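Local coordinates for protein glycerol-3-phosphate dehydrogenase [NAD(+)] (Dunaliella salina, PDB 6IUY) that probably catalyses the NAD-dependent interconversion of sn-glycerol 3-phosphate and dihydroxyacetone phosphate, and pairs this dehydrogenase with a haloacid dehalogenase-like domain, at residues Ala268-Arg273 against Asn411-Ile416; Val275-Ala280 against Arg443-Ile448; Ala346-Ala351 against Gln439-Pro444. One frame throughout, in Å; residues are numbered along the deposited sequence.

Interaction 1: Ala268-Arg273 against Asn411-Ile416. With NAD (nicotinamide-adenine-dinucleotide), chain C.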
loop_
_atom_site.group_PDB
_atom_site.type_symbol
_atom_site.label_atom_id
_atom_site.label_comp_id
_atom_site.label_asym_id
_atom_site.label_seq_id
_atom_site.Cartn_x
_atom_site.Cartn_y
_atom_site.Cartn_z
ATOM N N ALA A 268 13.402 -2.972 -22.761
ATOM C CA ALA A 268 13.470 -1.917 -23.773
ATOM C C ALA A 268 12.706 -2.346 -25.015
ATOM O O ALA A 268 11.836 -1.604 -25.484
ATOM C CB ALA A 268 14.899 -1.575 -24.101
ATOM N N CYS A 269 12.963 -3.558 -25.518
ATOM C CA CYS A 269 12.273 -4.023 -26.728
ATOM C C CYS A 269 10.777 -4.268 -26.536
ATOM O O CYS A 269 9.993 -4.048 -27.475
ATOM C CB CYS A 269 12.906 -5.309 -27.277
ATOM S SG CYS A 269 14.592 -5.097 -27.945
ATOM N N THR A 270 10.336 -4.751 -25.372
ATOM C CA THR A 270 8.904 -5.020 -25.320
ATOM C C THR A 270 8.254 -3.662 -25.103
ATOM O O THR A 270 7.176 -3.414 -25.608
ATOM C CB THR A 270 8.461 -6.093 -24.255
ATOM O OG1 THR A 270 7.638 -5.506 -23.233
ATOM C CG2 THR A 270 9.630 -6.862 -23.660
ATOM N N ALA A 271 8.957 -2.749 -24.441
ATOM C CA ALA A 271 8.480 -1.388 -24.347
ATOM C C ALA A 271 8.346 -0.728 -25.746
ATOM O O ALA A 271 7.278 -0.192 -26.104
ATOM C CB ALA A 271 9.411 -0.574 -23.437
ATOM N N VAL A 272 9.413 -0.762 -26.549
ATOM C CA VAL A 272 9.359 -0.125 -27.877
ATOM C C VAL A 272 8.273 -0.753 -28.724
ATOM O O VAL A 272 7.707 -0.106 -29.600
ATOM C CB VAL A 272 10.710 -0.210 -28.630
ATOM C CG1 VAL A 272 10.783 -1.479 -29.438
ATOM C CG2 VAL A 272 10.864 0.980 -29.556
ATOM N N ARG A 273 7.960 -2.019 -28.458
ATOM C CA ARG A 273 6.918 -2.717 -29.209
ATOM C C ARG A 273 5.536 -2.132 -28.924
ATOM O O ARG A 273 4.684 -2.026 -29.830
ATOM C CB ARG A 273 6.929 -4.204 -28.870
ATOM C CG ARG A 273 5.758 -4.971 -29.456
ATOM C CD ARG A 273 5.795 -6.460 -29.159
ATOM N NE ARG A 273 4.932 -7.180 -30.106
ATOM C CZ ARG A 273 3.659 -7.507 -29.876
ATOM N NH1 ARG A 273 3.087 -7.202 -28.720
ATOM N NH2 ARG A 273 2.956 -8.150 -30.800
ATOM N N ASN A 411 6.280 -5.434 -14.042
ATOM C CA ASN A 411 6.397 -5.566 -15.491
ATOM C C ASN A 411 7.418 -6.563 -16.035
ATOM O O ASN A 411 8.183 -6.187 -16.933
ATOM C CB ASN A 411 6.757 -4.213 -16.126
ATOM C CG ASN A 411 5.756 -3.109 -15.831
ATOM O OD1 ASN A 411 4.537 -3.324 -15.816
ATOM N ND2 ASN A 411 6.278 -1.895 -15.642
ATOM N N ILE A 412 7.448 -7.800 -15.559
ATOM C CA ILE A 412 8.310 -8.805 -16.202
ATOM C C ILE A 412 8.129 -8.802 -17.740
ATOM O O ILE A 412 7.050 -9.080 -18.230
ATOM C CB ILE A 412 8.020 -10.224 -15.674
ATOM C CG1 ILE A 412 8.128 -10.279 -14.142
ATOM C CG2 ILE A 412 8.918 -11.258 -16.382
ATOM C CD1 ILE A 412 9.275 -9.514 -13.584
ATOM N N ALA A 413 9.187 -8.501 -18.490
ATOM C CA ALA A 413 9.075 -8.168 -19.919
ATOM C C ALA A 413 8.452 -9.235 -20.794
ATOM O O ALA A 413 7.536 -8.946 -21.585
ATOM C CB ALA A 413 10.446 -7.824 -20.473
ATOM N N GLY A 414 8.960 -10.460 -20.684
ATOM C CA GLY A 414 8.597 -11.528 -21.605
ATOM C C GLY A 414 7.101 -11.703 -21.742
ATOM O O GLY A 414 6.585 -11.926 -22.840
ATOM N N ASP A 415 6.399 -11.588 -20.617
ATOM C CA ASP A 415 4.950 -11.751 -20.578
ATOM C C ASP A 415 4.157 -10.585 -21.187
ATOM O O ASP A 415 3.134 -10.773 -21.843
ATOM C CB ASP A 415 4.529 -11.964 -19.132
ATOM C CG ASP A 415 5.099 -13.238 -18.560
ATOM O OD1 ASP A 415 4.996 -14.287 -19.244
ATOM O OD2 ASP A 415 5.674 -13.191 -17.449
ATOM N N ILE A 416 4.619 -9.376 -20.942
ATOM C CA ILE A 416 4.029 -8.198 -21.567
ATOM C C ILE A 416 4.299 -8.216 -23.071
ATOM O O ILE A 416 3.458 -7.811 -23.865
ATOM C CB ILE A 416 4.580 -6.936 -20.922
ATOM C CG1 ILE A 416 4.182 -6.927 -19.443
ATOM C CG2 ILE A 416 4.108 -5.693 -21.644
ATOM C CD1 ILE A 416 4.993 -5.944 -18.585
HETATM P PA NAD C . 18.673 -6.313 -20.274
HETATM O O1A NAD C . 17.956 -7.181 -21.223
HETATM O O2A NAD C . 18.663 -6.812 -18.835
HETATM O O5B NAD C . 20.238 -6.162 -20.701
HETATM C C5B NAD C . 20.636 -6.362 -22.065
HETATM C C4B NAD C . 21.167 -5.031 -22.656
HETATM O O4B NAD C . 22.285 -4.701 -22.068
HETATM C C3B NAD C . 21.549 -5.243 -24.124
HETATM O O3B NAD C . 20.644 -4.719 -24.982
HETATM C C2B NAD C . 22.902 -4.521 -24.273
HETATM O O2B NAD C . 22.859 -3.686 -25.512
HETATM C C1B NAD C . 22.998 -3.817 -23.197
HETATM N N9A NAD C . 24.350 -3.608 -22.895
HETATM C C8A NAD C . 25.314 -4.522 -22.638
HETATM N N7A NAD C . 26.460 -3.846 -22.403
HETATM C C5A NAD C . 26.217 -2.514 -22.537
HETATM C C6A NAD C . 27.023 -1.396 -22.428
HETATM N N6A NAD C . 28.415 -1.378 -22.132
HETATM N N1A NAD C . 26.502 -0.174 -22.596
HETATM C C2A NAD C . 25.177 -0.044 -22.889
HETATM N N3A NAD C . 24.386 -1.135 -23.009
HETATM C C4A NAD C . 24.912 -2.367 -22.831
HETATM O O3 NAD C . 17.995 -4.859 -20.339
HETATM P PN NAD C . 16.462 -4.488 -20.048
HETATM O O1N NAD C . 15.623 -5.739 -19.864
HETATM O O2N NAD C . 15.887 -3.659 -21.173
HETATM O O5D NAD C . 16.433 -3.713 -18.673
HETATM C C5D NAD C . 16.967 -2.407 -18.555
HETATM C C4D NAD C . 16.241 -1.723 -17.387
HETATM O O4D NAD C . 14.960 -2.044 -17.391
HETATM C C3D NAD C . 16.806 -2.255 -16.086
HETATM O O3D NAD C . 17.059 -1.219 -15.267
HETATM C C2D NAD C . 15.684 -3.155 -15.497
HETATM O O2D NAD C . 15.861 -3.178 -14.021
HETATM C C1D NAD C . 14.588 -2.582 -15.906
HETATM N N1N NAD C . 13.435 -3.452 -16.024
HETATM C C2N NAD C . 13.513 -4.716 -16.572
HETATM C C3N NAD C . 12.374 -5.513 -16.666
HETATM C C7N NAD C . 12.510 -6.932 -17.261
HETATM O O7N NAD C . 11.624 -7.749 -17.107
HETATM N N7N NAD C . 13.698 -7.253 -18.012
HETATM C C4N NAD C . 11.151 -5.058 -16.223
HETATM C C5N NAD C . 11.058 -3.780 -15.700
HETATM C C6N NAD C . 12.204 -2.988 -15.617
HETATM O O HOH W 1 3.905 -6.112 -26.276
#
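In the dinucleotide-binding cleft, helix 266-282 meets the short helix 413-416 through Thr270 and Ala413, where the two backbones come closest. The CG2 methyl of Thr270 approaches CB of Ala413 at 3.4 Å, and OG1 lies 3.9 Å from CG2 of Ile416, where the two side chains cross at about a right angle. Chi1 of Thr270 is 115°, off the staggered positions, so the tightness of the methyl contact and the lack of a polar partner for the buried OG1 are both doubtful. The setting is that of a Rossmann fold, whose glycine-rich turn, consistent with a GxGxxA pattern ending at Ala268, leads into the helix. Ala268 N gives NAD O2N a hydrogen bond of 3.0 Å (164°), holding the pyrophosphate at the start of the helix. Across the cleft, Ala413 N donates to the carboxamide oxygen O7N of NAD at 2.9 Å, just after the N-cap residue Ile412, whose own N is bonded to Asn482 of the second subunit. Farther along, a water in the guanidinium plane accepts from Arg273 NH1 at 2.8 Å and donates to Ile416 O, while the same NH1 forms a salt bridge with Glu419.

Interaction 2: Val275-Ala280 against Arg443-Ile448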
loop_
_atom_site.group_PDB
_atom_site.type_symbol
_atom_site.label_atom_id
_atom_site.label_comp_id
_atom_site.label_asym_id
_atom_site.label_seq_id
_atom_site.Cartn_x
_atom_site.Cartn_y
_atom_site.Cartn_z
ATOM N N VAL A 275 5.038 0.989 -27.524
ATOM C CA VAL A 275 5.193 2.359 -27.995
ATOM C C VAL A 275 5.027 2.465 -29.514
ATOM O O VAL A 275 4.351 3.367 -30.037
ATOM C CB VAL A 275 6.553 2.862 -27.557
ATOM C CG1 VAL A 275 7.086 3.934 -28.477
ATOM C CG2 VAL A 275 6.477 3.286 -26.092
ATOM N N ALA A 276 5.595 1.505 -30.233
ATOM C CA ALA A 276 5.434 1.489 -31.675
ATOM C C ALA A 276 3.977 1.240 -32.086
ATOM O O ALA A 276 3.522 1.793 -33.086
ATOM C CB ALA A 276 6.373 0.443 -32.302
ATOM N N GLN A 277 3.241 0.418 -31.338
ATOM C CA GLN A 277 1.821 0.181 -31.657
ATOM C C GLN A 277 0.995 1.450 -31.521
ATOM O O GLN A 277 0.106 1.687 -32.333
ATOM C CB GLN A 277 1.208 -0.905 -30.767
ATOM C CG GLN A 277 1.744 -2.289 -31.048
ATOM C CD GLN A 277 1.277 -3.312 -30.046
ATOM O OE1 GLN A 277 0.856 -2.975 -28.924
ATOM N NE2 GLN A 277 1.355 -4.584 -30.441
ATOM N N SER A 278 1.288 2.250 -30.493
ATOM C CA SER A 278 0.592 3.513 -30.268
ATOM C C SER A 278 0.816 4.549 -31.394
ATOM O O SER A 278 -0.139 5.173 -31.861
ATOM C CB SER A 278 1.019 4.103 -28.928
ATOM O OG SER A 278 0.575 3.272 -27.856
ATOM N N THR A 279 2.067 4.745 -31.811
ATOM C CA THR A 279 2.361 5.704 -32.869
ATOM C C THR A 279 1.784 5.254 -34.197
ATOM O O THR A 279 1.319 6.075 -35.001
ATOM C CB THR A 279 3.853 5.924 -33.041
ATOM O OG1 THR A 279 4.466 4.702 -33.466
ATOM C CG2 THR A 279 4.436 6.347 -31.740
ATOM N N ALA A 280 1.800 3.949 -34.436
ATOM C CA ALA A 280 1.187 3.461 -35.653
ATOM C C ALA A 280 -0.311 3.793 -35.648
ATOM O O ALA A 280 -0.889 4.074 -36.694
ATOM C CB ALA A 280 1.414 1.975 -35.815
ATOM N N ARG A 443 -1.682 0.478 -23.730
ATOM C CA ARG A 443 -2.244 -0.441 -24.714
ATOM C C ARG A 443 -3.463 -1.141 -24.100
ATOM O O ARG A 443 -3.730 -0.985 -22.916
ATOM C CB ARG A 443 -1.188 -1.464 -25.155
ATOM C CG ARG A 443 0.201 -0.868 -25.418
ATOM C CD ARG A 443 0.158 -0.005 -26.644
ATOM N NE ARG A 443 -0.686 -0.633 -27.652
ATOM C CZ ARG A 443 -1.486 0.029 -28.488
ATOM N NH1 ARG A 443 -1.555 1.360 -28.435
ATOM N NH2 ARG A 443 -2.220 -0.646 -29.366
ATOM N N PRO A 444 -4.218 -1.904 -24.892
ATOM C CA PRO A 444 -5.359 -2.587 -24.266
ATOM C C PRO A 444 -4.936 -3.648 -23.255
ATOM O O PRO A 444 -5.753 -4.030 -22.424
ATOM C CB PRO A 444 -6.080 -3.228 -25.450
ATOM C CG PRO A 444 -5.662 -2.415 -26.630
ATOM C CD PRO A 444 -4.244 -2.011 -26.355
ATOM N N TYR A 445 -3.680 -4.095 -23.306
ATOM C CA TYR A 445 -3.174 -5.100 -22.370
ATOM C C TYR A 445 -2.177 -4.486 -21.385
ATOM O O TYR A 445 -1.560 -5.173 -20.576
ATOM C CB TYR A 445 -2.510 -6.254 -23.141
ATOM C CG TYR A 445 -1.454 -5.766 -24.099
ATOM C CD1 TYR A 445 -0.148 -5.554 -23.675
ATOM C CD2 TYR A 445 -1.770 -5.481 -25.418
ATOM C CE1 TYR A 445 0.828 -5.088 -24.555
ATOM C CE2 TYR A 445 -0.813 -5.006 -26.302
ATOM C CZ TYR A 445 0.486 -4.809 -25.867
ATOM O OH TYR A 445 1.441 -4.338 -26.752
ATOM N N PHE A 446 -2.011 -3.179 -21.461
ATOM C CA PHE A 446 -1.048 -2.505 -20.605
ATOM C C PHE A 446 -1.690 -1.212 -20.087
ATOM O O PHE A 446 -1.616 -0.167 -20.741
ATOM C CB PHE A 446 0.267 -2.241 -21.378
ATOM C CG PHE A 446 1.430 -1.863 -20.492
ATOM C CD1 PHE A 446 1.935 -2.769 -19.569
ATOM C CD2 PHE A 446 2.014 -0.604 -20.579
ATOM C CE1 PHE A 446 3.002 -2.450 -18.744
ATOM C CE2 PHE A 446 3.091 -0.259 -19.754
ATOM C CZ PHE A 446 3.580 -1.193 -18.823
ATOM N N ALA A 447 -2.360 -1.314 -18.930
ATOM C CA ALA A 447 -3.102 -0.198 -18.336
ATOM C C ALA A 447 -2.196 0.746 -17.579
ATOM O O ALA A 447 -1.337 0.328 -16.782
ATOM C CB ALA A 447 -4.203 -0.707 -17.410
ATOM N N ILE A 448 -2.404 2.036 -17.815
ATOM C CA ILE A 448 -1.560 3.057 -17.210
ATOM C C ILE A 448 -2.323 3.878 -16.179
ATOM O O ILE A 448 -3.479 4.246 -16.391
ATOM C CB ILE A 448 -0.978 3.989 -18.278
ATOM C CG1 ILE A 448 0.033 3.227 -19.141
ATOM C CG2 ILE A 448 -0.336 5.201 -17.637
ATOM C CD1 ILE A 448 1.364 3.015 -18.475
#
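Two donors converge on the amide oxygen of Gln277. The phenol of Tyr445 gives it the shorter bond, OH to OE1 at 2.6 Å, arriving tilted 33° from the carbonyl plane; Arg443 NE adds a weak, bent one to the same OE1 at 3.1 Å. Gln277 and Tyr445 approach from opposite directions with amide and ring planes 80° apart, and OE1 lies at the ring's edge, near its plane. The other end of the amide is held too, since NE2 bonds to Glu419, which probably limits its rotation. Arg443 reaches the helix by folding back, its chain bent at the second and third torsions. That bend lays one guanidinium face over CB of Gln277, toward the rim, and carries NH1 to OG of Ser278 at 2.9 Å, with the acceptor somewhat out of the guanidinium plane. The same hydroxyl is hydrogen-bonded to Leu440 O, and the charge of Arg443 is met by a salt bridge from NH1 to Glu281. CB of Arg443 in turn lies over one face of the Tyr445 ring, 3.7 Å above its plane. Arg443 and Tyr445 belong to one type I beta turn, Arg443 to Phe446, closed by Phe446 N to Arg443 O at 3.1 Å; it links helix 431-441 to strand 446-451 at the border of the nucleotide-binding sheet.

Interaction 3: Ala346-Ala351 against Gln439-Pro444; sequences ALIFCA and QLFQRP. With NAD (nicotinamide-adenine-dinucleotide), chain C.
One side chain, Ile348, does all the close touching from the strand side, and it does so without any polar help. It sits on strand 346-349, inside the sheet of the Rossmann-type NAD-binding domain between parallel strands 257-262 and 374-377, and it points out of the sheet toward the C-terminal end of helix 431-441, which packs on that face. The extended branch of Ile348, with CD1 carried outward by chi2 of 164°, ends between two residues of the helix. CD1 stands 3.8 Å from CZ of Phe441, meeting the ring obliquely, and 4.2 Å from CD2 of Leu440. Its shorter branch meets the ring differently: CG2 lies in the ring plane at the edge, 4.0 Å from CZ. Ile348 and Phe441 come at each other from opposite directions, with the far corner of the ring set against both branches of the isoleucine. Were an alanine here, CZ of Phe441 and CD2 of Leu440 would probably be left facing a gap, with the phenyl less firmly held at its far corner. Helix 266-282 completes this apolar layer, with Val275 against Phe441 and Thr279 against Leu440, while Val259 and Met261 of the neighbouring strand 257-262 touch Ile348. The opposite face of the sheet is packed by helix 356-366, where Phe349 lies on Met356 and Leu363. Beyond the strand the chain turns into the NAD site, as parallel sheets of this fold do at the C-terminal ends of their strands. There Cys350, with SG anti to its own backbone N (chi1 -165°), brings the sulfur 4.0 Å from the ribose oxygen O4D of NAD. Next to it, Ala351 C comes within 3.6 Å of NAD C5D.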
loop_
_atom_site.group_PDB
_atom_site.type_symbol
_atom_site.label_atom_id
_atom_site.label_comp_id
_atom_site.label_asym_id
_atom_site.label_seq_id
_atom_site.Cartn_x
_atom_site.Cartn_y
_atom_site.Cartn_z
ATOM N N ALA A 346 10.718 13.048 -27.985
ATOM C CA ALA A 346 10.337 12.192 -26.873
ATOM C C ALA A 346 11.405 11.131 -26.657
ATOM O O ALA A 346 11.554 10.244 -27.478
ATOM C CB ALA A 346 8.986 11.549 -27.148
ATOM N N LEU A 347 12.153 11.237 -25.566
ATOM C CA LEU A 347 13.194 10.260 -25.249
ATOM C C LEU A 347 12.768 9.280 -24.161
ATOM O O LEU A 347 12.422 9.701 -23.063
ATOM C CB LEU A 347 14.476 10.962 -24.777
ATOM C CG LEU A 347 15.393 11.692 -25.751
ATOM C CD1 LEU A 347 16.597 12.256 -24.989
ATOM C CD2 LEU A 347 15.855 10.723 -26.827
ATOM N N ILE A 348 12.840 7.985 -24.460
ATOM C CA ILE A 348 12.627 6.936 -23.483
ATOM C C ILE A 348 13.981 6.356 -23.073
ATOM O O ILE A 348 14.736 5.854 -23.897
ATOM C CB ILE A 348 11.697 5.833 -24.046
ATOM C CG1 ILE A 348 10.382 6.449 -24.493
ATOM C CG2 ILE A 348 11.401 4.768 -23.003
ATOM C CD1 ILE A 348 9.559 5.564 -25.385
ATOM N N PHE A 349 14.312 6.459 -21.794
ATOM C CA PHE A 349 15.542 5.868 -21.315
ATOM C C PHE A 349 15.233 4.501 -20.675
ATOM O O PHE A 349 14.486 4.429 -19.699
ATOM C CB PHE A 349 16.246 6.810 -20.337
ATOM C CG PHE A 349 16.850 8.024 -21.002
ATOM C CD1 PHE A 349 18.106 7.955 -21.599
ATOM C CD2 PHE A 349 16.164 9.232 -21.042
ATOM C CE1 PHE A 349 18.670 9.073 -22.238
ATOM C CE2 PHE A 349 16.728 10.358 -21.669
ATOM C CZ PHE A 349 17.984 10.267 -22.269
ATOM N N CYS A 350 15.791 3.428 -21.251
ATOM C CA CYS A 350 15.580 2.055 -20.778
ATOM C C CYS A 350 16.814 1.180 -21.007
ATOM O O CYS A 350 16.821 0.317 -21.868
ATOM C CB CYS A 350 14.370 1.423 -21.457
ATOM S SG CYS A 350 13.789 -0.097 -20.634
ATOM N N ALA A 351 17.869 1.413 -20.235
ATOM C CA ALA A 351 19.085 0.621 -20.362
ATOM C C ALA A 351 19.490 0.193 -18.970
ATOM O O ALA A 351 19.182 0.909 -18.033
ATOM C CB ALA A 351 20.200 1.438 -21.032
ATOM N N GLN A 439 -0.622 8.349 -23.549
ATOM C CA GLN A 439 -1.049 8.050 -24.913
ATOM C C GLN A 439 0.002 7.170 -25.599
ATOM O O GLN A 439 -0.339 6.277 -26.348
ATOM C CB GLN A 439 -1.300 9.340 -25.720
ATOM C CG GLN A 439 -1.661 9.095 -27.203
ATOM C CD GLN A 439 -2.081 10.377 -27.954
ATOM O OE1 GLN A 439 -2.124 11.472 -27.376
ATOM N NE2 GLN A 439 -2.391 10.235 -29.244
ATOM N N LEU A 440 1.277 7.394 -25.304
ATOM C CA LEU A 440 2.335 6.608 -25.941
ATOM C C LEU A 440 2.368 5.140 -25.458
ATOM O O LEU A 440 2.387 4.206 -26.272
ATOM C CB LEU A 440 3.684 7.277 -25.695
ATOM C CG LEU A 440 4.858 6.900 -26.592
ATOM C CD1 LEU A 440 4.481 7.067 -28.062
ATOM C CD2 LEU A 440 6.068 7.752 -26.225
ATOM N N PHE A 441 2.338 4.942 -24.140
ATOM C CA PHE A 441 2.524 3.617 -23.543
ATOM C C PHE A 441 1.261 2.775 -23.306
ATOM O O PHE A 441 1.325 1.545 -23.325
ATOM C CB PHE A 441 3.244 3.756 -22.203
ATOM C CG PHE A 441 4.727 3.952 -22.320
ATOM C CD1 PHE A 441 5.575 2.857 -22.429
ATOM C CD2 PHE A 441 5.281 5.226 -22.283
ATOM C CE1 PHE A 441 6.941 3.027 -22.512
ATOM C CE2 PHE A 441 6.653 5.408 -22.369
ATOM C CZ PHE A 441 7.485 4.311 -22.485
ATOM N N GLN A 442 0.118 3.397 -23.049
ATOM C CA GLN A 442 -1.066 2.594 -22.735
ATOM C C GLN A 442 -1.583 1.791 -23.927
ATOM O O GLN A 442 -1.908 2.353 -24.985
ATOM C CB GLN A 442 -2.198 3.469 -22.194
ATOM C CG GLN A 442 -3.444 2.687 -21.789
ATOM C CD GLN A 442 -4.322 3.483 -20.838
ATOM O OE1 GLN A 442 -4.008 3.634 -19.653
ATOM N NE2 GLN A 442 -5.414 4.027 -21.364
ATOM N N ARG A 443 -1.682 0.478 -23.730
ATOM C CA ARG A 443 -2.244 -0.441 -24.714
ATOM C C ARG A 443 -3.463 -1.141 -24.100
ATOM O O ARG A 443 -3.730 -0.985 -22.916
ATOM C CB ARG A 443 -1.188 -1.464 -25.155
ATOM C CG ARG A 443 0.201 -0.868 -25.418
ATOM C CD ARG A 443 0.158 -0.005 -26.644
ATOM N NE ARG A 443 -0.686 -0.633 -27.652
ATOM C CZ ARG A 443 -1.486 0.029 -28.488
ATOM N NH1 ARG A 443 -1.555 1.360 -28.435
ATOM N NH2 ARG A 443 -2.220 -0.646 -29.366
ATOM N N PRO A 444 -4.218 -1.904 -24.892
ATOM C CA PRO A 444 -5.359 -2.587 -24.266
ATOM C C PRO A 444 -4.936 -3.648 -23.255
ATOM O O PRO A 444 -5.753 -4.030 -22.424
ATOM C CB PRO A 444 -6.080 -3.228 -25.450
ATOM C CG PRO A 444 -5.662 -2.415 -26.630
ATOM C CD PRO A 444 -4.244 -2.011 -26.355
HETATM P PA NAD C . 18.673 -6.313 -20.274
HETATM O O1A NAD C . 17.956 -7.181 -21.223
HETATM O O2A NAD C . 18.663 -6.812 -18.835
HETATM O O5B NAD C . 20.238 -6.162 -20.701
HETATM C C5B NAD C . 20.636 -6.362 -22.065
HETATM C C4B NAD C . 21.167 -5.031 -22.656
HETATM O O4B NAD C . 22.285 -4.701 -22.068
HETATM C C3B NAD C . 21.549 -5.243 -24.124
HETATM O O3B NAD C . 20.644 -4.719 -24.982
HETATM C C2B NAD C . 22.902 -4.521 -24.273
HETATM O O2B NAD C . 22.859 -3.686 -25.512
HETATM C C1B NAD C . 22.998 -3.817 -23.197
HETATM N N9A NAD C . 24.350 -3.608 -22.895
HETATM C C8A NAD C . 25.314 -4.522 -22.638
HETATM N N7A NAD C . 26.460 -3.846 -22.403
HETATM C C5A NAD C . 26.217 -2.514 -22.537
HETATM C C6A NAD C . 27.023 -1.396 -22.428
HETATM N N6A NAD C . 28.415 -1.378 -22.132
HETATM N N1A NAD C . 26.502 -0.174 -22.596
HETATM C C2A NAD C . 25.177 -0.044 -22.889
HETATM N N3A NAD C . 24.386 -1.135 -23.009
HETATM C C4A NAD C . 24.912 -2.367 -22.831
HETATM O O3 NAD C . 17.995 -4.859 -20.339
HETATM P PN NAD C . 16.462 -4.488 -20.048
HETATM O O1N NAD C . 15.623 -5.739 -19.864
HETATM O O2N NAD C . 15.887 -3.659 -21.173
HETATM O O5D NAD C . 16.433 -3.713 -18.673
HETATM C C5D NAD C . 16.967 -2.407 -18.555
HETATM C C4D NAD C . 16.241 -1.723 -17.387
HETATM O O4D NAD C . 14.960 -2.044 -17.391
HETATM C C3D NAD C . 16.806 -2.255 -16.086
HETATM O O3D NAD C . 17.059 -1.219 -15.267
HETATM C C2D NAD C . 15.684 -3.155 -15.497
HETATM O O2D NAD C . 15.861 -3.178 -14.021
HETATM C C1D NAD C . 14.588 -2.582 -15.906
HETATM N N1N NAD C . 13.435 -3.452 -16.024
HETATM C C2N NAD C . 13.513 -4.716 -16.572
HETATM C C3N NAD C . 12.374 -5.513 -16.666
HETATM C C7N NAD C . 12.510 -6.932 -17.261
HETATM O O7N NAD C . 11.624 -7.749 -17.107
HETATM N N7N NAD C . 13.698 -7.253 -18.012
HETATM C C4N NAD C . 11.151 -5.058 -16.223
HETATM C C5N NAD C . 11.058 -3.780 -15.700
HETATM C C6N NAD C . 12.204 -2.988 -15.617
#

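In the fold
All three interactions lie in the dehydrogenase half of the chain, around one mixed sheet and its covering helices. Interactions 1 and 2 use successive parts of helix 266-282, the first near the NAD pyrophosphate and the second farther along, with centres about 11 Å apart. Interactions 2 and 3 are nearer still, about 8 Å between centres, and share Arg443 and Pro444, where helix 431-441 passes into strand 446-451. Along the chain come 268-273, 275-280 and 346-351, then 411-416, and last the overlapping 439-444 and 443-448. Interactions 1 and 3 both touch NAD, whereas interaction 2 lies farther back, on the same helix as 1 and beside the helix end of 3.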